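Local atomic coordinates of uncharacterized protein (Bacteroides ovatus, PDB entry 3P02), a protein that is of unknown function but joins an N-terminal E-set-like domain of the DUF4973 family to a BT_3044-like C-terminal beta domain. Residues L262-I267 with S298-T303; S158-G163 with Q310-K315; H28-N33 with I152-F157. All blocks are in the same frame, centred on the assembly; numbering follows the deposited sequence.

Contact 1. Residues L262-I267 with S298-T303; sequences LKHTYI and SRDLDT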
ATOM      1  N   LEU A 262      -0.026  17.618 -17.250  1.00 13.65           N
ATOM      2  CA  LEU A 262       0.712  17.054 -16.137  1.00 12.72           C
ATOM      3  C   LEU A 262       0.859  18.032 -14.970  1.00 15.29           C
ATOM      4  O   LEU A 262       1.426  19.125 -15.115  1.00 14.66           O
ATOM      5  CB  LEU A 262       2.100  16.597 -16.638  1.00 12.80           C
ATOM      6  CG  LEU A 262       2.918  15.746 -15.654  1.00 17.10           C
ATOM      7  CD1 LEU A 262       2.315  14.362 -15.477  1.00 16.83           C
ATOM      8  CD2 LEU A 262       4.362  15.640 -16.131  1.00 21.08           C
ATOM      9  N   LYS A 263       0.361  17.614 -13.812  1.00 11.24           N
ATOM     10  CA  LYS A 263       0.462  18.412 -12.597  1.00  9.47           C
ATOM     11  C   LYS A 263       1.634  17.944 -11.742  1.00 13.55           C
ATOM     12  O   LYS A 263       1.795  16.745 -11.533  1.00 11.59           O
ATOM     13  CB  LYS A 263      -0.848  18.292 -11.794  1.00 11.32           C
ATOM     14  CG  LYS A 263      -0.850  19.127 -10.491  1.00 17.87           C
ATOM     15  CD  LYS A 263      -2.274  19.419 -10.012  1.00 26.91           C
ATOM     16  CE  LYS A 263      -2.903  18.261  -9.302  1.00 40.87           C
ATOM     17  NZ  LYS A 263      -4.243  18.593  -8.748  1.00 49.61           N
ATOM     18  N   HIS A 264       2.435  18.886 -11.240  1.00 11.26           N
ATOM     19  CA  HIS A 264       3.471  18.583 -10.257  1.00 10.78           C
ATOM     20  C   HIS A 264       2.934  19.015  -8.920  1.00 14.05           C
ATOM     21  O   HIS A 264       2.522  20.174  -8.786  1.00 14.89           O
ATOM     22  CB  HIS A 264       4.779  19.308 -10.570  1.00 11.76           C
ATOM     23  CG  HIS A 264       5.359  18.930 -11.889  1.00 15.33           C
ATOM     24  ND1 HIS A 264       5.913  17.689 -12.102  1.00 17.49           N
ATOM     25  CD2 HIS A 264       5.436  19.646 -13.025  1.00 16.89           C
ATOM     26  CE1 HIS A 264       6.316  17.692 -13.360  1.00 16.87           C
ATOM     27  NE2 HIS A 264       6.046  18.847 -13.952  1.00 17.43           N
ATOM     28  N   THR A 265       2.841  18.080  -7.964  1.00 10.19           N
ATOM     29  CA  THR A 265       2.380  18.385  -6.613  1.00 10.14           C
ATOM     30  C   THR A 265       3.524  18.139  -5.645  1.00 12.59           C
ATOM     31  O   THR A 265       4.087  17.032  -5.610  1.00 11.56           O
ATOM     32  CB  THR A 265       1.128  17.589  -6.251  1.00 16.34           C
ATOM     33  OG1 THR A 265       0.066  18.068  -7.084  1.00 16.06           O
ATOM     34  CG2 THR A 265       0.741  17.761  -4.774  1.00 16.49           C
ATOM     35  N   TYR A 266       3.849  19.162  -4.835  1.00 11.01           N
ATOM     36  CA  TYR A 266       4.959  19.075  -3.877  1.00 11.64           C
ATOM     37  C   TYR A 266       4.475  19.178  -2.460  1.00 15.10           C
ATOM     38  O   TYR A 266       3.634  20.028  -2.150  1.00 15.44           O
ATOM     39  CB  TYR A 266       5.976  20.222  -4.137  1.00 12.19           C
ATOM     40  CG  TYR A 266       6.341  20.408  -5.590  1.00 13.53           C
ATOM     41  CD1 TYR A 266       7.222  19.535  -6.229  1.00 15.68           C
ATOM     42  CD2 TYR A 266       5.812  21.463  -6.332  1.00 15.35           C
ATOM     43  CE1 TYR A 266       7.560  19.704  -7.575  1.00 15.94           C
ATOM     44  CE2 TYR A 266       6.159  21.652  -7.669  1.00 16.48           C
ATOM     45  CZ  TYR A 266       7.044  20.781  -8.282  1.00 19.18           C
ATOM     46  OH  TYR A 266       7.359  20.971  -9.604  1.00 17.50           O
ATOM     47  N   ILE A 267       4.972  18.281  -1.593  1.00 10.04           N
ATOM     48  CA  ILE A 267       4.720  18.358  -0.160  1.00 10.23           C
ATOM     49  C   ILE A 267       6.079  18.371   0.473  1.00 13.25           C
ATOM     50  O   ILE A 267       6.881  17.464   0.216  1.00 11.41           O
ATOM     51  CB  ILE A 267       3.811  17.249   0.412  1.00 12.72           C
ATOM     52  CG1 ILE A 267       2.460  17.258  -0.316  1.00 12.21           C
ATOM     53  CG2 ILE A 267       3.588  17.472   1.939  1.00 14.61           C
ATOM     54  CD1 ILE A 267       1.583  16.039   0.016  1.00 17.08           C
ATOM     55  N   SER A 298       7.530  14.726  -4.499  1.00  8.30           N
ATOM     56  CA  SER A 298       7.292  15.457  -5.735  1.00  9.27           C
ATOM     57  C   SER A 298       6.493  14.505  -6.640  1.00 12.61           C
ATOM     58  O   SER A 298       7.049  13.542  -7.162  1.00 10.86           O
ATOM     59  CB  SER A 298       8.623  15.876  -6.360  1.00 13.06           C
ATOM     60  OG  SER A 298       8.422  16.485  -7.621  1.00 17.14           O
ATOM     61  N   ARG A 299       5.179  14.718  -6.732  1.00 10.25           N
ATOM     62  CA  ARG A 299       4.305  13.857  -7.519  1.00 10.59           C
ATOM     63  C   ARG A 299       4.110  14.396  -8.919  1.00 13.09           C
ATOM     64  O   ARG A 299       3.959  15.599  -9.075  1.00 11.40           O
ATOM     65  CB  ARG A 299       2.909  13.742  -6.874  1.00 11.05           C
ATOM     66  CG  ARG A 299       2.842  13.529  -5.357  1.00 10.57           C
ATOM     67  CD  ARG A 299       1.430  13.133  -4.964  1.00  9.44           C
ATOM     68  NE  ARG A 299       1.224  13.054  -3.510  1.00 10.46           N
ATOM     69  CZ  ARG A 299       1.621  12.042  -2.730  1.00 12.80           C
ATOM     70  NH1 ARG A 299       2.338  11.044  -3.236  1.00  9.81           N
ATOM     71  NH2 ARG A 299       1.376  12.067  -1.420  1.00 10.11           N
ATOM     72  N   ASP A 300       4.080  13.507  -9.914  1.00 11.71           N
ATOM     73  CA  ASP A 300       3.733  13.789 -11.303  1.00 10.77           C
ATOM     74  C   ASP A 300       2.401  13.132 -11.525  1.00 13.77           C
ATOM     75  O   ASP A 300       2.277  11.916 -11.354  1.00 13.11           O
ATOM     76  CB  ASP A 300       4.779  13.216 -12.265  1.00 12.83           C
ATOM     77  CG  ASP A 300       6.093  13.969 -12.306  1.00 21.71           C
ATOM     78  OD1 ASP A 300       6.223  14.979 -11.586  1.00 17.11           O
ATOM     79  OD2 ASP A 300       7.000  13.528 -13.036  1.00 29.50           O
ATOM     80  N   LEU A 301       1.381  13.941 -11.786  1.00 10.15           N
ATOM     81  CA  LEU A 301       0.031  13.428 -11.918  1.00 10.15           C
ATOM     82  C   LEU A 301      -0.540  13.784 -13.261  1.00 12.79           C
ATOM     83  O   LEU A 301      -0.567  14.967 -13.640  1.00 12.70           O
ATOM     84  CB  LEU A 301      -0.860  14.020 -10.814  1.00 11.05           C
ATOM     85  CG  LEU A 301      -0.411  13.753  -9.361  1.00 15.15           C
ATOM     86  CD1 LEU A 301      -1.102  14.733  -8.393  1.00 16.41           C
ATOM     87  CD2 LEU A 301      -0.673  12.291  -8.968  1.00 15.11           C
ATOM     88  N   ASP A 302      -1.017  12.771 -13.975  1.00 10.42           N
ATOM     89  CA  ASP A 302      -1.667  13.022 -15.251  1.00 10.25           C
ATOM     90  C   ASP A 302      -3.102  13.373 -14.898  1.00 12.07           C
ATOM     91  O   ASP A 302      -3.879  12.488 -14.519  1.00 12.29           O
ATOM     92  CB  ASP A 302      -1.546  11.797 -16.168  1.00 10.63           C
ATOM     93  CG  ASP A 302      -2.183  11.968 -17.534  1.00 11.96           C
ATOM     94  OD1 ASP A 302      -3.070  12.847 -17.673  1.00 12.09           O
ATOM     95  OD2 ASP A 302      -1.856  11.158 -18.448  1.00 14.17           O
ATOM     96  N   THR A 303      -3.451  14.668 -15.022  1.00  9.87           N
ATOM     97  CA  THR A 303      -4.776  15.143 -14.600  1.00 10.67           C
ATOM     98  C   THR A 303      -5.918  14.600 -15.478  1.00 13.16           C
ATOM     99  O   THR A 303      -7.082  14.877 -15.172  1.00 12.99           O
ATOM    100  CB  THR A 303      -4.826  16.666 -14.580  1.00 13.90           C
ATOM    101  OG1 THR A 303      -4.660  17.136 -15.903  1.00 13.77           O
ATOM    102  CG2 THR A 303      -3.769  17.286 -13.652  1.00 13.97           C
TER
HETATM  103  O   HOH W   1       6.409  16.989  -9.350  1.00 26.17           O

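Contact 2. Residues S158-G163 with Q310-K315; sequences SGRFSG and QGSDSK. With EDO (1,2-ethanediol), chain C.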
ATOM      1  N   SER A 158       0.482  10.556   1.532  1.00  9.12           N
ATOM      2  CA  SER A 158       1.133   9.259   1.692  1.00  9.03           C
ATOM      3  C   SER A 158       2.068   8.884   0.554  1.00 10.12           C
ATOM      4  O   SER A 158       2.117   9.522  -0.492  1.00  9.27           O
ATOM      5  CB  SER A 158       0.062   8.178   1.837  1.00 10.43           C
ATOM      6  OG  SER A 158      -0.664   8.024   0.623  1.00  9.33           O
ATOM      7  N   GLY A 159       2.786   7.787   0.758  1.00  8.74           N
ATOM      8  CA  GLY A 159       3.596   7.218  -0.299  1.00  9.09           C
ATOM      9  C   GLY A 159       5.080   7.355  -0.132  1.00 10.91           C
ATOM     10  O   GLY A 159       5.591   7.452   0.987  1.00  9.38           O
ATOM     11  N   ARG A 160       5.764   7.337  -1.257  1.00  8.75           N
ATOM     12  CA  ARG A 160       7.222   7.272  -1.301  1.00  8.77           C
ATOM     13  C   ARG A 160       7.826   8.667  -1.242  1.00 10.44           C
ATOM     14  O   ARG A 160       7.908   9.339  -2.262  1.00 10.85           O
ATOM     15  CB  ARG A 160       7.693   6.494  -2.543  1.00  9.83           C
ATOM     16  CG  ARG A 160       7.143   5.057  -2.535  1.00 13.88           C
ATOM     17  CD  ARG A 160       7.651   4.229  -3.711  1.00 18.51           C
ATOM     18  NE  ARG A 160       7.204   4.770  -4.982  1.00 17.50           N
ATOM     19  CZ  ARG A 160       7.959   5.419  -5.867  1.00 20.66           C
ATOM     20  NH1 ARG A 160       9.239   5.670  -5.606  1.00 18.22           N
ATOM     21  NH2 ARG A 160       7.436   5.835  -7.012  1.00 15.62           N
ATOM     22  N   PHE A 161       8.295   9.078  -0.053  1.00  8.72           N
ATOM     23  CA  PHE A 161       8.920  10.388   0.076  1.00  8.26           C
ATOM     24  C   PHE A 161      10.429  10.290  -0.009  1.00 11.36           C
ATOM     25  O   PHE A 161      10.998   9.249   0.329  1.00 12.30           O
ATOM     26  CB  PHE A 161       8.582  11.007   1.470  1.00  8.98           C
ATOM     27  CG  PHE A 161       7.237  11.682   1.528  1.00  9.13           C
ATOM     28  CD1 PHE A 161       6.070  10.976   1.239  1.00  9.10           C
ATOM     29  CD2 PHE A 161       7.133  13.016   1.876  1.00  8.73           C
ATOM     30  CE1 PHE A 161       4.822  11.617   1.258  1.00 10.03           C
ATOM     31  CE2 PHE A 161       5.886  13.643   1.943  1.00  9.26           C
ATOM     32  CZ  PHE A 161       4.734  12.934   1.631  1.00  8.49           C
ATOM     33  N   SER A 162      11.081  11.391  -0.435  1.00  7.89           N
ATOM     34  CA  SER A 162      12.547  11.470  -0.384  0.50  6.85           C
ATOM     35  C   SER A 162      12.944  11.556   1.089  1.00 10.67           C
ATOM     36  O   SER A 162      12.430  12.413   1.825  1.00  9.35           O
ATOM     37  CB  SER A 162      13.066  12.694  -1.140  0.50  8.36           C
ATOM     38  OG  SER A 162      12.728  12.633  -2.511  0.50  7.13           O
ATOM     39  N   GLY A 163      13.853  10.686   1.519  1.00  8.68           N
ATOM     40  CA  GLY A 163      14.264  10.678   2.921  1.00  7.76           C
ATOM     41  C   GLY A 163      15.687  11.118   3.194  1.00  9.91           C
ATOM     42  O   GLY A 163      16.128  11.082   4.348  1.00  9.68           O
ATOM     43  N   GLN A 310      -3.062   6.321 -11.695  1.00 10.96           N
ATOM     44  CA  GLN A 310      -1.734   6.952 -11.863  1.00  9.27           C
ATOM     45  C   GLN A 310      -0.650   5.914 -11.759  1.00 13.18           C
ATOM     46  O   GLN A 310      -0.806   4.934 -11.021  1.00 12.31           O
ATOM     47  CB  GLN A 310      -1.479   8.035 -10.805  1.00  9.12           C
ATOM     48  CG  GLN A 310      -2.517   9.189 -10.827  1.00 11.02           C
ATOM     49  CD  GLN A 310      -2.474  10.026 -12.077  1.00 14.32           C
ATOM     50  OE1 GLN A 310      -1.413  10.267 -12.653  1.00 13.06           O
ATOM     51  NE2 GLN A 310      -3.654  10.451 -12.564  1.00 17.23           N
ATOM     52  N   GLY A 311       0.457   6.148 -12.455  1.00 12.50           N
ATOM     53  CA  GLY A 311       1.625   5.287 -12.340  1.00 11.20           C
ATOM     54  C   GLY A 311       2.438   5.604 -11.087  1.00 13.18           C
ATOM     55  O   GLY A 311       2.033   6.439 -10.273  1.00 11.68           O
ATOM     56  N   SER A 312       3.590   4.955 -10.915  1.00 10.29           N
ATOM     57  CA  SER A 312       4.402   5.142  -9.712  1.00 10.43           C
ATOM     58  C   SER A 312       5.022   6.553  -9.624  1.00 11.94           C
ATOM     59  O   SER A 312       5.476   6.937  -8.526  1.00 11.35           O
ATOM     60  CB  SER A 312       5.495   4.073  -9.632  1.00 14.23           C
ATOM     61  OG  SER A 312       6.276   4.083 -10.815  1.00 21.33           O
ATOM     62  N   ASP A 313       5.039   7.345 -10.744  1.00 11.29           N
ATOM     63  CA  ASP A 313       5.567   8.722 -10.660  1.00 11.02           C
ATOM     64  C   ASP A 313       4.625   9.629  -9.801  1.00 12.37           C
ATOM     65  O   ASP A 313       5.034  10.734  -9.417  1.00 11.88           O
ATOM     66  CB  ASP A 313       5.815   9.342 -12.039  1.00 13.51           C
ATOM     67  CG  ASP A 313       7.056   8.762 -12.739  1.00 22.36           C
ATOM     68  OD1 ASP A 313       7.828   8.037 -12.078  1.00 22.71           O
ATOM     69  OD2 ASP A 313       7.275   9.085 -13.918  1.00 29.10           O
ATOM     70  N   SER A 314       3.407   9.109  -9.433  1.00  9.41           N
ATOM     71  CA  SER A 314       2.519   9.785  -8.496  1.00  8.02           C
ATOM     72  C   SER A 314       3.118   9.720  -7.098  1.00 10.24           C
ATOM     73  O   SER A 314       2.741  10.507  -6.232  1.00  9.74           O
ATOM     74  CB  SER A 314       1.148   9.114  -8.475  1.00 10.59           C
ATOM     75  OG  SER A 314       1.289   7.803  -7.935  1.00 10.11           O
ATOM     76  N   LYS A 315       4.020   8.732  -6.880  1.00  7.61           N
ATOM     77  CA  LYS A 315       4.679   8.454  -5.600  0.50  8.12           C
ATOM     78  C   LYS A 315       3.701   7.908  -4.543  1.00 11.37           C
ATOM     79  O   LYS A 315       4.107   7.693  -3.411  1.00 10.93           O
ATOM     80  CB  LYS A 315       5.457   9.666  -5.037  0.50  9.82           C
ATOM     81  CG  LYS A 315       6.363  10.390  -6.030  0.50  8.70           C
ATOM     82  CD  LYS A 315       7.435   9.481  -6.669  0.50  7.84           C
ATOM     83  CE  LYS A 315       8.162  10.211  -7.789  0.50 12.99           C
ATOM     84  NZ  LYS A 315       9.016  11.319  -7.282  0.50  8.72           N
TER
HETATM   85  C1  EDO C   2      10.953   9.954  -3.621  1.00 32.62           C
HETATM   86  O1  EDO C   2       9.590  10.299  -3.847  1.00 27.17           O
HETATM   87  C2  EDO C   2      11.444   9.106  -4.776  1.00 33.61           C
HETATM   88  O2  EDO C   2      11.219   9.782  -6.021  1.00 35.00           O
HETATM   89  O   HOH W   2       8.892   6.838  -9.187  1.00 27.02           O

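Contact 3. Residues H28-N33 with I152-F157; sequences HVRYAN and ILFNEF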
ATOM      1  N   HIS A  28      -5.656   0.220  -5.743  1.00 11.38           N
ATOM      2  CA  HIS A  28      -5.394   1.509  -5.118  1.00 10.50           C
ATOM      3  C   HIS A  28      -6.650   2.074  -4.482  1.00 11.31           C
ATOM      4  O   HIS A  28      -7.633   2.344  -5.173  1.00 12.60           O
ATOM      5  CB  HIS A  28      -4.844   2.472  -6.177  1.00 10.62           C
ATOM      6  CG  HIS A  28      -3.613   1.966  -6.846  1.00 13.16           C
ATOM      7  ND1 HIS A  28      -3.403   2.161  -8.195  1.00 14.72           N
ATOM      8  CD2 HIS A  28      -2.569   1.266  -6.334  1.00 13.67           C
ATOM      9  CE1 HIS A  28      -2.234   1.605  -8.452  1.00 14.02           C
ATOM     10  NE2 HIS A  28      -1.704   1.042  -7.363  1.00 13.13           N
ATOM     11  N   VAL A  29      -6.616   2.257  -3.153  1.00  8.63           N
ATOM     12  CA  VAL A  29      -7.800   2.687  -2.407  1.00 10.06           C
ATOM     13  C   VAL A  29      -7.532   3.999  -1.662  1.00 10.46           C
ATOM     14  O   VAL A  29      -6.733   4.018  -0.717  1.00 11.14           O
ATOM     15  CB  VAL A  29      -8.302   1.583  -1.419  1.00 14.37           C
ATOM     16  CG1 VAL A  29      -9.596   2.047  -0.719  1.00 15.07           C
ATOM     17  CG2 VAL A  29      -8.538   0.236  -2.149  1.00 14.25           C
ATOM     18  N   ARG A  30      -8.278   5.062  -2.018  1.00 11.12           N
ATOM     19  CA  ARG A  30      -8.131   6.331  -1.294  1.00 11.73           C
ATOM     20  C   ARG A  30      -8.775   6.288   0.079  1.00 11.39           C
ATOM     21  O   ARG A  30      -9.943   5.914   0.196  1.00 11.75           O
ATOM     22  CB  ARG A  30      -8.720   7.518  -2.073  1.00 12.97           C
ATOM     23  CG  ARG A  30      -8.451   8.824  -1.306  1.00 16.88           C
ATOM     24  CD  ARG A  30      -8.952  10.036  -2.015  1.00 22.81           C
ATOM     25  NE  ARG A  30      -8.046  10.485  -3.074  1.00 19.46           N
ATOM     26  CZ  ARG A  30      -7.006  11.296  -2.908  1.00 23.55           C
ATOM     27  NH1 ARG A  30      -6.598  11.628  -1.685  1.00 15.12           N
ATOM     28  NH2 ARG A  30      -6.306  11.700  -3.954  1.00 16.55           N
ATOM     29  N   TYR A  31      -8.021   6.723   1.097  1.00  9.86           N
ATOM     30  CA  TYR A  31      -8.528   6.945   2.433  1.00 11.33           C
ATOM     31  C   TYR A  31      -8.983   8.415   2.494  1.00 15.39           C
ATOM     32  O   TYR A  31      -8.144   9.333   2.609  1.00 14.25           O
ATOM     33  CB  TYR A  31      -7.490   6.644   3.535  1.00 11.74           C
ATOM     34  CG  TYR A  31      -8.100   6.143   4.836  1.00 11.55           C
ATOM     35  CD1 TYR A  31      -9.050   6.893   5.525  1.00 13.36           C
ATOM     36  CD2 TYR A  31      -7.708   4.929   5.389  1.00 12.10           C
ATOM     37  CE1 TYR A  31      -9.627   6.421   6.711  1.00 13.87           C
ATOM     38  CE2 TYR A  31      -8.280   4.445   6.565  1.00 12.44           C
ATOM     39  CZ  TYR A  31      -9.214   5.207   7.239  1.00 15.38           C
ATOM     40  OH  TYR A  31      -9.771   4.709   8.394  1.00 17.51           O
ATOM     41  N   ALA A  32     -10.284   8.635   2.319  1.00 13.87           N
ATOM     42  CA  ALA A  32     -10.881   9.977   2.431  1.00 15.51           C
ATOM     43  C   ALA A  32     -11.646  10.017   3.782  1.00 21.00           C
ATOM     44  O   ALA A  32     -11.054   9.615   4.794  1.00 20.32           O
ATOM     45  CB  ALA A  32     -11.786  10.226   1.235  1.00 16.57           C
ATOM     46  N   ASN A  33     -12.944  10.445   3.821  1.00 19.09           N
ATOM     47  CA  ASN A  33     -13.712  10.369   5.066  0.80 19.89           C
ATOM     48  C   ASN A  33     -13.861   8.882   5.433  1.00 22.83           C
ATOM     49  O   ASN A  33     -13.835   8.514   6.612  1.00 22.44           O
ATOM     50  CB  ASN A  33     -15.081  11.040   4.903  0.80 21.94           C
ATOM     51  CG  ASN A  33     -15.065  12.559   4.833  0.80 50.81           C
ATOM     52  OD1 ASN A  33     -14.126  13.235   5.279  0.80 46.00           O
ATOM     53  ND2 ASN A  33     -16.148  13.137   4.320  0.80 44.20           N
ATOM     54  N   ILE A 152      -3.782  -1.130  -1.617  1.00  9.71           N
ATOM     55  CA  ILE A 152      -2.763  -0.105  -1.368  0.50  9.52           C
ATOM     56  C   ILE A 152      -3.505   1.153  -0.957  1.00 12.79           C
ATOM     57  O   ILE A 152      -4.134   1.763  -1.817  1.00 10.48           O
ATOM     58  CB  ILE A 152      -1.874   0.134  -2.632  0.50 11.51           C
ATOM     59  CG1 ILE A 152      -1.206  -1.169  -3.121  0.50 11.63           C
ATOM     60  CG2 ILE A 152      -0.826   1.251  -2.415  0.50 13.09           C
ATOM     61  CD1 ILE A 152      -0.291  -1.877  -2.045  0.50 13.01           C
ATOM     62  N   LEU A 153      -3.463   1.522   0.323  1.00  9.45           N
ATOM     63  CA  LEU A 153      -4.141   2.731   0.761  1.00  9.04           C
ATOM     64  C   LEU A 153      -3.333   3.963   0.340  1.00 10.33           C
ATOM     65  O   LEU A 153      -2.093   3.912   0.327  1.00  9.35           O
ATOM     66  CB  LEU A 153      -4.257   2.724   2.289  1.00 10.19           C
ATOM     67  CG  LEU A 153      -5.319   1.805   2.879  1.00 14.47           C
ATOM     68  CD1 LEU A 153      -5.031   1.583   4.354  1.00 15.84           C
ATOM     69  CD2 LEU A 153      -6.715   2.371   2.638  1.00 14.70           C
ATOM     70  N   PHE A 154      -4.031   5.075   0.058  1.00  7.94           N
ATOM     71  CA  PHE A 154      -3.313   6.313  -0.199  1.00  8.21           C
ATOM     72  C   PHE A 154      -4.149   7.479   0.282  1.00 10.90           C
ATOM     73  O   PHE A 154      -5.366   7.361   0.393  1.00 10.12           O
ATOM     74  CB  PHE A 154      -2.906   6.495  -1.680  1.00  8.88           C
ATOM     75  CG  PHE A 154      -4.028   6.761  -2.660  1.00  9.51           C
ATOM     76  CD1 PHE A 154      -4.844   5.726  -3.105  1.00 10.59           C
ATOM     77  CD2 PHE A 154      -4.224   8.032  -3.193  1.00  9.49           C
ATOM     78  CE1 PHE A 154      -5.809   5.945  -4.088  1.00 11.04           C
ATOM     79  CE2 PHE A 154      -5.202   8.258  -4.167  1.00 12.26           C
ATOM     80  CZ  PHE A 154      -5.996   7.209  -4.608  1.00 11.02           C
ATOM     81  N   ASN A 155      -3.480   8.577   0.622  1.00  7.78           N
ATOM     82  CA  ASN A 155      -4.213   9.793   0.940  1.00  7.98           C
ATOM     83  C   ASN A 155      -3.384  10.938   0.305  1.00 10.65           C
ATOM     84  O   ASN A 155      -2.431  10.662  -0.427  1.00  8.53           O
ATOM     85  CB  ASN A 155      -4.468   9.934   2.451  1.00  9.86           C
ATOM     86  CG  ASN A 155      -3.215  10.028   3.278  1.00  8.92           C
ATOM     87  OD1 ASN A 155      -2.174  10.451   2.816  1.00  9.69           O
ATOM     88  ND2 ASN A 155      -3.309   9.667   4.544  1.00  9.37           N
ATOM     89  N   GLU A 156      -3.734  12.200   0.549  1.00 10.04           N
ATOM     90  CA  GLU A 156      -3.005  13.327  -0.043  0.50  9.18           C
ATOM     91  C   GLU A 156      -1.533  13.358   0.365  1.00 12.73           C
ATOM     92  O   GLU A 156      -0.703  13.893  -0.370  1.00 12.80           O
ATOM     93  CB  GLU A 156      -3.665  14.651   0.389  0.50 10.20           C
ATOM     94  CG  GLU A 156      -2.961  15.888  -0.136  0.50  9.66           C
ATOM     95  CD  GLU A 156      -3.580  17.221   0.227  0.50 15.34           C
ATOM     96  OE1 GLU A 156      -4.640  17.242   0.892  0.50 10.71           O
ATOM     97  OE2 GLU A 156      -2.979  18.253  -0.142  0.50 11.12           O
ATOM     98  N   PHE A 157      -1.212  12.771   1.522  1.00  7.80           N
ATOM     99  CA  PHE A 157       0.125  12.885   2.127  1.00  6.43           C
ATOM    100  C   PHE A 157       0.928  11.625   2.203  1.00 11.32           C
ATOM    101  O   PHE A 157       1.950  11.612   2.906  1.00 11.64           O
ATOM    102  CB  PHE A 157      -0.100  13.354   3.584  1.00  8.80           C
ATOM    103  CG  PHE A 157      -1.085  14.506   3.711  1.00  9.24           C
ATOM    104  CD1 PHE A 157      -0.740  15.783   3.287  1.00 11.58           C
ATOM    105  CD2 PHE A 157      -2.374  14.291   4.213  1.00 11.33           C
ATOM    106  CE1 PHE A 157      -1.660  16.830   3.358  1.00 12.82           C
ATOM    107  CE2 PHE A 157      -3.286  15.346   4.313  1.00 13.49           C
ATOM    108  CZ  PHE A 157      -2.914  16.612   3.901  1.00 13.12           C
TER

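Contact 1. Residues L262-I267 with S298-T303
K263 and L301 hold each other by both backbone groups: K263 N gives its hydrogen to L301 O at 2.8 Å, and L301 N returns one to K263 O. T265 and R299 repeat the exchange two residues on, with T265 N 2.9 Å from R299 O. On the side of the sheet that carries K263, T265, R299 and L301 the packing is close. CD1 of L301 lies 3.8 Å from T265 OG1, whose hydroxyl is bonded to S253. The lysine chain of K263 runs straight at first and then bends at chi3 (79°), which turns its CE to within 4.1 Å of the same L301 CD1. R299 passes its CB and CG beside T265 O and sends its guanidinium on to S158, while W316 rests against it. The two segments are the open ends of the long antiparallel hairpin 262-278/287-302, inside the C-terminal beta sheet. The other face, with L262, H264, Y266, S298 and D300, is more polar and wetter. Here ND1 of H264 bonds to OD1 of D300 at 2.8 Å, bent at 134°: the oxygen sits at the ring edge, but the nitrogen stands above the carboxylate plane, the two planes being 72° apart. NE2 of the same ring is taken by D256, so both ring nitrogens face an acidic residue, which would probably stabilise a positive imidazole. Water 1 donates to R299 O and also bonds to H264 ND1 and to S298 OG, which touches the edge of the Y266 ring at CE1, 3.3 Å away. At the exposed end, T303 leaves the strand and lays its CG2 3.6 Å from K263 CB.

Contact 2. Residues S158-G163 with Q310-K315
R160 starts out with CG beside its own backbone N (chi1 -60°) and then bends at chi3 (-63°), which swings the guanidinium across to the 310-315 loop; its side chain and that of K315 cross at about a right angle. K315 is modelled in two conformers. In the one described here it is bent at chi2 (-58°) and chi4, bringing its CD 3.7 Å from R160 NH2 while NZ turns off to S298 O and the bound ethanediol. The main grip is a backbone one: R160 N donates to K315 O at 2.7 Å. G159 CA lies 3.2 Å from that same oxygen, and a CB on this residue would run into it; the G159 backbone angles call for glycine as well. NH2 of R160 adds a weak bond to S312 O, which lies at the guanidinium edge, and passes a hydrogen to water 2. The positive charge is met by E182 in a salt bridge at NH1, and NE reaches W317 O, so the arginine joins strand 182-187 to the last residues of the chain. The ethanediol, probably from the crystallisation liquor, spans the two segments, its O1 donating to R160 O and its O2 accepting from that K315 NZ. Within the loop, G311 O accepts from both S314 N and S314 OG. The backbone bond, together with K315 N to S312 O, makes the short 3-10 turn 312-314, and the hydroxyl adds to it at 2.8 Å from S314 OG to G311 O. The contact as a whole is a C-terminal tail laid against the outermost strand, 159-162, of the C-terminal antiparallel sheet.

Contact 3. Residues H28-N33 with I152-F157
V29 N donates to I152 O at 2.9 Å in an almost straight bond, one of three backbone bonds between the two segments. The pairing of strand 25-30 with strand 146-154 is parallel, within a mixed sheet, and joins the DUF4973 part of the chain to the BT_3044-like part. V29 O accepts from F154 N, and Y31 N closes on F154 O at 2.8 Å just past the strand ends. Both the N and the O of V29 and of F154 are thus used across the contact. On the face of H28, R30 and F154, the phenylalanine takes chi1 70°, which lays its ring over the neighbouring strand: R30 CB sits over the ring face in a CH-pi contact, 4.0 Å from the centroid, and H28 C lies at the edge. The arginine bends at chi3 (-80°) so that CE2 of F154 comes over one face of its guanidinium, the planes 59° apart; its NH2 forms a salt bridge with D307. W316 and W317 also meet the F154 ring. Were F154 reduced to an alanine, R30 would lose the ring surface under its CB and guanidinium, and the middle of its chain would probably be less fixed even with the D307 bond remaining, while a gap would be likely to open beside both tryptophans. H28 ND1 is hydrogen-bonded to E308 O, and the ring stacks on W317, with I152 CB at its edge. On the opposite face CD2 of L153 packs 3.9 Å from CD2 of Y31, whose OH bonds to G115 N. N155 ND2 is satisfied by T189 O, and its OD1 makes an Asx turn by accepting from F157 N at 2.8 Å.

R299 ties contact 1 to both of the others: its NH2 lies 2.8 Å from S158 O in contact 2 and 3.0 Å from E156 O in contact 3, each a probable hydrogen bond. A second bridge between contacts 1 and 2 runs from D302 O to Q310 NE2, also 2.8 Å. Their centres are about 10 Å apart, and contact 1 is nested within the chain loop that contact 2 closes. Contact 3 comes first along the chain and joins contact 2 directly in sequence, F157 leading into S158, with centres about 12 Å apart. The ethanediol touches contact 2.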